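Local structure of methionine import ATP-binding protein metN 2 (Enterococcus faecalis, 2QSW) at residues 83-86 / 87-90. The protein is probably the ATP-binding subunit of an ABC importer, represented here by its C-terminal NIL domain, a small fold of the ACT clan. Residues are numbered along the deposited sequence; the frame is centred on the assembly and turned at random.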
loop_
_atom_site.group_PDB
_atom_site.type_symbol
_atom_site.label_atom_id
_atom_site.label_comp_id
_atom_site.label_asym_id
_atom_site.label_seq_id
_atom_site.Cartn_x
_atom_site.Cartn_y
_atom_site.Cartn_z
ATOM N N ALA A 83 9.658 3.999 3.597
ATOM C CA ALA A 83 9.416 3.601 4.999
ATOM C C ALA A 83 8.336 2.524 5.061
ATOM O O ALA A 83 8.421 1.549 5.825
ATOM C CB ALA A 83 9.007 4.803 5.851
ATOM N N ILE A 84 7.314 2.677 4.220
ATOM C CA ILE A 84 6.242 1.710 4.173
ATOM C C ILE A 84 6.768 0.343 3.699
ATOM O O ILE A 84 6.479 -0.689 4.312
ATOM C CB ILE A 84 5.092 2.211 3.242
ATOM C CG1 ILE A 84 4.371 3.417 3.877
ATOM C CG2 ILE A 84 4.148 1.052 2.902
ATOM C CD1 ILE A 84 3.426 4.153 2.895
ATOM N N GLU A 85 7.515 0.317 2.589
ATOM C CA GLU A 85 8.110 -0.972 2.138
ATOM C C GLU A 85 9.111 -1.469 3.184
ATOM O O GLU A 85 9.222 -2.697 3.407
ATOM C CB GLU A 85 8.763 -0.828 0.764
ATOM C CG GLU A 85 9.197 -2.124 0.120
ATOM C CD GLU A 85 8.107 -3.150 -0.044
ATOM O OE1 GLU A 85 6.914 -2.785 -0.125
ATOM O OE2 GLU A 85 8.492 -4.350 -0.110
ATOM N N GLY A 86 9.831 -0.550 3.841
ATOM C CA GLY A 86 10.758 -0.922 4.916
ATOM C C GLY A 86 10.073 -1.716 6.022
ATOM O O GLY A 86 10.541 -2.798 6.432
ATOM N N LEU A 87 8.939 -1.203 6.493
ATOM C CA LEU A 87 8.097 -1.902 7.467
ATOM C C LEU A 87 7.750 -3.294 6.992
ATOM O O LEU A 87 7.879 -4.281 7.726
ATOM C CB LEU A 87 6.835 -1.079 7.759
ATOM C CG LEU A 87 7.049 0.155 8.676
ATOM C CD1 LEU A 87 5.872 1.121 8.571
ATOM C CD2 LEU A 87 7.348 -0.282 10.158
ATOM N N ARG A 88 7.313 -3.408 5.738
ATOM C CA ARG A 88 6.937 -4.718 5.198
ATOM C C ARG A 88 8.109 -5.679 5.224
ATOM O O ARG A 88 7.963 -6.845 5.583
ATOM C CB ARG A 88 6.432 -4.578 3.773
ATOM C CG ARG A 88 5.053 -3.948 3.731
ATOM C CD ARG A 88 4.717 -3.496 2.341
ATOM N NE ARG A 88 3.396 -2.897 2.276
ATOM C CZ ARG A 88 2.978 -2.138 1.275
ATOM N NH1 ARG A 88 3.777 -1.911 0.241
ATOM N NH2 ARG A 88 1.764 -1.612 1.306
ATOM N N LYS A 89 9.276 -5.195 4.847
ATOM C CA LYS A 89 10.492 -6.031 4.812
ATOM C C LYS A 89 10.936 -6.454 6.212
ATOM O O LYS A 89 11.501 -7.538 6.403
ATOM C CB LYS A 89 11.614 -5.312 4.067
ATOM C CG LYS A 89 11.301 -5.179 2.544
ATOM C CD LYS A 89 12.392 -4.397 1.761
ATOM C CE LYS A 89 12.400 -2.897 2.111
ATOM N NZ LYS A 89 13.295 -2.114 1.276
ATOM N N LEU A 90 10.676 -5.586 7.188
ATOM C CA LEU A 90 10.863 -5.879 8.612
ATOM C C LEU A 90 9.727 -6.759 9.184
ATOM O O LEU A 90 9.693 -6.973 10.397
ATOM C CB LEU A 90 10.992 -4.581 9.416
ATOM C CG LEU A 90 12.243 -3.746 9.048
ATOM C CD1 LEU A 90 12.147 -2.393 9.792
ATOM C CD2 LEU A 90 13.550 -4.514 9.352
#
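Arg88 lays its guanidinium over the CG2 methyl of Ile84, one helical turn earlier, with CG2 3.8 Å from CZ and above the centre of the plane. The two side chains run alongside each other in the same direction. CG2 reaches this place because it stands anti to the backbone N of Ile84, while the Arg88 chain is stretched out from CG to NE. The edge of the same guanidinium serves Glu85: NH1 of Arg88 donates to OE1 of Glu85 at 3.3 Å, a long but fairly straight bond (166° at the hydrogen) that forms a salt bridge. OE1 lies almost in the guanidinium plane, yet the carboxylate plane is turned 69° from it. NH2 bonds to the carbonyl of Thr94, which ties the helix to strand 93-96. In the ACT-like fold, helices 39-47 and 77-89 pack on one antiparallel sheet; the side chains of Ile84 and Leu87 pack in this interface, touching strands 24-31 and 93-96, and Leu87 also meets Ile39 and Ile43. Glu85 and Lys89 lie where the second subunit packs against the helix. Glu85, bent at chi2 (56°), crosses Lys89 at about a right angle, CG touching CE at 3.8 Å. OE2 of Glu85 and NZ of Lys89 are 5.5 Å apart, and each forms a salt bridge to the second subunit, OE2 with its Lys24 and NZ with its Glu77. Successive i to i+4 backbone bonds carry the helix to its C-terminal end, where Leu90 N donates to Gly86 O at 2.9 Å; Leu90, the first residue to leave helical phi/psi, rests its side chain on His42, a ligand of a bound zinc ion.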